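Local coordinates for protein TonB-dependent siderophore receptor (Pseudomonas aeruginosa 39016, PDB 5NEC) that probably takes up iron-loaded siderophores, and drugs coupled to them, across the outer membrane with energy supplied through TonB, at residues V263-R274 and T404-W415. Residues are numbered along the deposited sequence; the frame is centred on the assembly and turned at random.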
loop_
_atom_site.group_PDB
_atom_site.type_symbol
_atom_site.label_atom_id
_atom_site.label_comp_id
_atom_site.label_asym_id
_atom_site.label_seq_id
_atom_site.Cartn_x
_atom_site.Cartn_y
_atom_site.Cartn_z
ATOM N N VAL A 263 -25.631 -3.392 12.536
ATOM C CA VAL A 263 -26.649 -3.971 11.671
ATOM C C VAL A 263 -26.170 -5.355 11.246
ATOM O O VAL A 263 -25.076 -5.778 11.608
ATOM C CB VAL A 263 -26.907 -3.081 10.429
ATOM C CG1 VAL A 263 -27.512 -1.733 10.838
ATOM C CG2 VAL A 263 -25.645 -2.867 9.594
ATOM N N ASP A 264 -26.975 -6.087 10.492
ATOM C CA ASP A 264 -26.558 -7.417 10.055
ATOM C C ASP A 264 -25.239 -7.331 9.274
ATOM O O ASP A 264 -24.962 -6.342 8.584
ATOM C CB ASP A 264 -27.649 -8.078 9.219
ATOM C CG ASP A 264 -28.835 -8.553 10.066
ATOM O OD1 ASP A 264 -28.820 -8.411 11.324
ATOM O OD2 ASP A 264 -29.794 -9.088 9.471
ATOM N N ARG A 265 -24.423 -8.363 9.419
ATOM C CA ARG A 265 -23.072 -8.378 8.874
ATOM C C ARG A 265 -23.007 -8.036 7.373
ATOM O O ARG A 265 -22.172 -7.237 6.964
ATOM C CB ARG A 265 -22.436 -9.740 9.130
ATOM C CG ARG A 265 -20.941 -9.812 8.812
ATOM C CD ARG A 265 -20.475 -11.263 8.657
ATOM N NE ARG A 265 -20.471 -11.933 9.942
ATOM C CZ ARG A 265 -19.518 -11.808 10.874
ATOM N NH1 ARG A 265 -18.423 -11.036 10.691
ATOM N NH2 ARG A 265 -19.663 -12.471 12.017
ATOM N N GLY A 266 -23.917 -8.615 6.588
ATOM C CA GLY A 266 -23.919 -8.525 5.124
ATOM C C GLY A 266 -24.503 -7.264 4.511
ATOM O O GLY A 266 -24.375 -7.065 3.300
ATOM N N ASN A 267 -25.129 -6.399 5.314
ATOM C CA ASN A 267 -25.832 -5.235 4.774
ATOM C C ASN A 267 -24.969 -4.421 3.792
ATOM O O ASN A 267 -23.879 -3.943 4.134
ATOM C CB ASN A 267 -26.283 -4.296 5.892
ATOM C CG ASN A 267 -27.543 -4.762 6.607
ATOM O OD1 ASN A 267 -27.952 -5.904 6.495
ATOM N ND2 ASN A 267 -28.166 -3.851 7.346
ATOM N N PHE A 268 -25.505 -4.257 2.590
ATOM C CA PHE A 268 -24.939 -3.453 1.528
ATOM C C PHE A 268 -25.988 -2.399 1.118
ATOM O O PHE A 268 -27.115 -2.730 0.737
ATOM C CB PHE A 268 -24.553 -4.413 0.376
ATOM C CG PHE A 268 -24.124 -3.731 -0.891
ATOM C CD1 PHE A 268 -23.122 -2.769 -0.877
ATOM C CD2 PHE A 268 -24.714 -4.061 -2.101
ATOM C CE1 PHE A 268 -22.730 -2.131 -2.040
ATOM C CE2 PHE A 268 -24.322 -3.431 -3.270
ATOM C CZ PHE A 268 -23.325 -2.471 -3.238
ATOM N N TYR A 269 -25.621 -1.130 1.209
ATOM C CA TYR A 269 -26.546 -0.028 0.902
ATOM C C TYR A 269 -26.483 0.462 -0.555
ATOM O O TYR A 269 -27.258 1.334 -0.945
ATOM C CB TYR A 269 -26.331 1.132 1.897
ATOM C CG TYR A 269 -26.605 0.650 3.299
ATOM C CD1 TYR A 269 -27.923 0.495 3.765
ATOM C CD2 TYR A 269 -25.565 0.230 4.124
ATOM C CE1 TYR A 269 -28.185 -0.004 5.030
ATOM C CE2 TYR A 269 -25.828 -0.270 5.393
ATOM C CZ TYR A 269 -27.145 -0.375 5.829
ATOM O OH TYR A 269 -27.400 -0.864 7.067
ATOM N N GLY A 270 -25.589 -0.117 -1.354
ATOM C CA GLY A 270 -25.464 0.245 -2.759
ATOM C C GLY A 270 -26.444 -0.492 -3.656
ATOM O O GLY A 270 -27.351 -1.184 -3.183
ATOM N N LEU A 271 -26.226 -0.342 -4.959
ATOM C CA LEU A 271 -27.158 -0.744 -5.988
ATOM C C LEU A 271 -26.436 -1.521 -7.076
ATOM O O LEU A 271 -25.612 -0.965 -7.804
ATOM C CB LEU A 271 -27.768 0.487 -6.616
ATOM C CG LEU A 271 -28.742 1.252 -5.733
ATOM C CD1 LEU A 271 -28.965 2.667 -6.289
ATOM C CD2 LEU A 271 -30.043 0.484 -5.592
ATOM N N THR A 272 -26.762 -2.802 -7.199
ATOM C CA THR A 272 -26.186 -3.655 -8.243
ATOM C C THR A 272 -26.512 -3.180 -9.654
ATOM O O THR A 272 -25.717 -3.381 -10.552
ATOM C CB THR A 272 -26.614 -5.130 -8.091
ATOM O OG1 THR A 272 -28.038 -5.213 -7.959
ATOM C CG2 THR A 272 -25.970 -5.715 -6.872
ATOM N N GLY A 273 -27.662 -2.536 -9.841
ATOM C CA GLY A 273 -28.028 -1.960 -11.137
ATOM C C GLY A 273 -27.317 -0.669 -11.507
ATOM O O GLY A 273 -27.405 -0.251 -12.652
ATOM N N ARG A 274 -26.661 -0.004 -10.553
ATOM C CA ARG A 274 -26.079 1.310 -10.782
ATOM C C ARG A 274 -24.580 1.375 -10.575
ATOM O O ARG A 274 -23.879 2.004 -11.363
ATOM C CB ARG A 274 -26.747 2.354 -9.880
ATOM C CG ARG A 274 -26.106 3.731 -9.955
ATOM C CD ARG A 274 -26.790 4.768 -9.087
ATOM N NE ARG A 274 -26.379 4.695 -7.693
ATOM C CZ ARG A 274 -26.852 5.495 -6.733
ATOM N NH1 ARG A 274 -27.768 6.426 -7.005
ATOM N NH2 ARG A 274 -26.428 5.348 -5.477
ATOM N N THR A 404 -33.449 3.611 1.247
ATOM C CA THR A 404 -33.589 2.206 1.569
ATOM C C THR A 404 -33.690 2.018 3.082
ATOM O O THR A 404 -33.645 2.985 3.842
ATOM C CB THR A 404 -32.420 1.374 0.979
ATOM O OG1 THR A 404 -32.716 -0.024 1.100
ATOM C CG2 THR A 404 -31.079 1.663 1.675
ATOM N N SER A 405 -33.820 0.762 3.502
ATOM C CA SER A 405 -33.932 0.382 4.914
ATOM C C SER A 405 -32.573 0.266 5.573
ATOM O O SER A 405 -31.639 -0.288 4.975
ATOM C CB SER A 405 -34.667 -0.959 4.996
ATOM O OG SER A 405 -34.456 -1.617 6.221
ATOM N N LEU A 406 -32.455 0.771 6.811
ATOM C CA LEU A 406 -31.236 0.598 7.604
ATOM C C LEU A 406 -30.983 -0.880 7.965
ATOM O O LEU A 406 -29.833 -1.365 7.912
ATOM C CB LEU A 406 -31.301 1.450 8.856
ATOM C CG LEU A 406 -30.193 1.294 9.905
ATOM C CD1 LEU A 406 -28.872 1.774 9.320
ATOM C CD2 LEU A 406 -30.532 2.026 11.197
ATOM N N GLU A 407 -32.040 -1.593 8.339
ATOM C CA GLU A 407 -31.912 -2.979 8.770
ATOM C C GLU A 407 -31.894 -3.947 7.608
ATOM O O GLU A 407 -31.095 -4.869 7.625
ATOM C CB GLU A 407 -33.042 -3.372 9.750
ATOM C CG GLU A 407 -33.076 -2.564 11.030
ATOM C CD GLU A 407 -31.811 -2.702 11.871
ATOM O OE1 GLU A 407 -31.280 -3.839 12.043
ATOM O OE2 GLU A 407 -31.337 -1.660 12.388
ATOM N N ASN A 408 -32.769 -3.758 6.614
ATOM C CA ASN A 408 -32.932 -4.744 5.525
ATOM C C ASN A 408 -32.928 -4.139 4.127
ATOM O O ASN A 408 -33.926 -4.223 3.402
ATOM C CB ASN A 408 -34.206 -5.557 5.733
ATOM C CG ASN A 408 -34.194 -6.317 7.042
ATOM O OD1 ASN A 408 -35.052 -6.124 7.880
ATOM N ND2 ASN A 408 -33.181 -7.115 7.254
ATOM N N PRO A 409 -31.788 -3.554 3.718
ATOM C CA PRO A 409 -31.743 -2.912 2.394
ATOM C C PRO A 409 -31.814 -3.939 1.271
ATOM O O PRO A 409 -31.374 -5.075 1.457
ATOM C CB PRO A 409 -30.382 -2.233 2.393
ATOM C CG PRO A 409 -29.554 -3.119 3.272
ATOM C CD PRO A 409 -30.473 -3.554 4.373
ATOM N N ASN A 410 -32.376 -3.526 0.130
ATOM C CA ASN A 410 -32.432 -4.351 -1.075
ATOM C C ASN A 410 -31.504 -3.800 -2.184
ATOM O O ASN A 410 -31.845 -2.831 -2.870
ATOM C CB ASN A 410 -33.855 -4.428 -1.610
ATOM C CG ASN A 410 -33.956 -5.326 -2.839
ATOM O OD1 ASN A 410 -33.047 -6.117 -3.148
ATOM N ND2 ASN A 410 -35.058 -5.206 -3.546
ATOM N N PRO A 411 -30.339 -4.438 -2.385
ATOM C CA PRO A 411 -29.416 -3.923 -3.405
ATOM C C PRO A 411 -29.893 -4.029 -4.864
ATOM O O PRO A 411 -29.324 -3.361 -5.737
ATOM C CB PRO A 411 -28.152 -4.753 -3.211
ATOM C CG PRO A 411 -28.319 -5.502 -1.951
ATOM C CD PRO A 411 -29.764 -5.533 -1.591
ATOM N N HIS A 412 -30.899 -4.860 -5.122
ATOM C CA HIS A 412 -31.433 -5.045 -6.472
ATOM C C HIS A 412 -32.526 -4.040 -6.879
ATOM O O HIS A 412 -32.994 -4.089 -8.004
ATOM C CB HIS A 412 -31.978 -6.457 -6.626
ATOM C CG HIS A 412 -30.985 -7.526 -6.300
ATOM N ND1 HIS A 412 -29.920 -7.836 -7.124
ATOM C CD2 HIS A 412 -30.896 -8.364 -5.241
ATOM C CE1 HIS A 412 -29.216 -8.814 -6.586
ATOM N NE2 HIS A 412 -29.780 -9.145 -5.439
ATOM N N ASP A 413 -32.913 -3.126 -5.983
ATOM C CA ASP A 413 -33.882 -2.089 -6.302
ATOM C C ASP A 413 -33.588 -1.527 -7.688
ATOM O O ASP A 413 -32.433 -1.162 -7.972
ATOM C CB ASP A 413 -33.795 -0.931 -5.301
ATOM C CG ASP A 413 -34.489 -1.225 -3.973
ATOM O OD1 ASP A 413 -35.354 -2.126 -3.910
ATOM O OD2 ASP A 413 -34.160 -0.535 -2.974
ATOM N N PRO A 414 -34.624 -1.425 -8.554
ATOM C CA PRO A 414 -34.472 -0.905 -9.928
ATOM C C PRO A 414 -34.438 0.623 -9.963
ATOM O O PRO A 414 -35.321 1.283 -10.557
ATOM C CB PRO A 414 -35.715 -1.451 -10.632
ATOM C CG PRO A 414 -36.755 -1.462 -9.561
ATOM C CD PRO A 414 -36.033 -1.773 -8.276
ATOM N N TRP A 415 -33.426 1.182 -9.306
ATOM C CA TRP A 415 -33.137 2.617 -9.387
ATOM C C TRP A 415 -33.012 3.024 -10.871
ATOM O O TRP A 415 -32.526 2.259 -11.686
ATOM C CB TRP A 415 -31.847 2.904 -8.603
ATOM C CG TRP A 415 -31.432 4.317 -8.593
ATOM C CD1 TRP A 415 -31.719 5.250 -7.653
ATOM C CD2 TRP A 415 -30.622 4.967 -9.568
ATOM N NE1 TRP A 415 -31.161 6.454 -7.993
ATOM C CE2 TRP A 415 -30.472 6.300 -9.164
ATOM C CE3 TRP A 415 -30.015 4.548 -10.754
ATOM C CZ2 TRP A 415 -29.738 7.221 -9.901
ATOM C CZ3 TRP A 415 -29.296 5.454 -11.484
ATOM C CH2 TRP A 415 -29.160 6.781 -11.062
HETATM O O HOH W 1 -30.085 -2.355 -8.247
#
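The indole of W415 carries the side chain of R274 over one face. The contact joins two loop regions of the TonB-dependent receptor beta-barrel: the loop leading into strand 276-291 packs on the end of strand 403-405 and the loop after it. R274 CD sits 3.5 Å from the centroid of the six-membered ring of W415, a CH-pi contact. Its CZ makes a cation-pi contact with the five-membered ring. The R274 side chain bends at its third torsion, and the guanidinium plane stands 70° from the indole. W415 CZ2 lies at the guanidinium edge, in its plane, while L271 CD1 lies over one guanidinium face. R274 NH2 is hydrogen-bonded to T314 OG1, and W415 NE1 to N402 OD1. The Y269 ring is bordered in its plane by T404 CG2, S405 O and L406 O. The F268 ring has G270 N over its centre on one face, and P411 CB packs obliquely against it.

Y269 OH donates to L406 O over 2.6 Å, in the carbonyl plane on a lone pair. N267 ND2 donates to E407 O from above the carbonyl plane, 60° out of it. P409 CG fits against F268 O and the Y269 ring. R330 of strand 327-354 ties both loops together: it bonds Y269 O and forms a salt bridge with D413.

P411 O is gripped by three donors. T272 N reaches it at 3.0 Å. With T272 OG1 between the backbone N and the carbonyl carbon (chi1 51°), the hydroxyl reaches the same oxygen from the same face of the carbonyl plane. A water gives the third bond; it also accepts from G273 N and donates to D413 O at 2.6 Å.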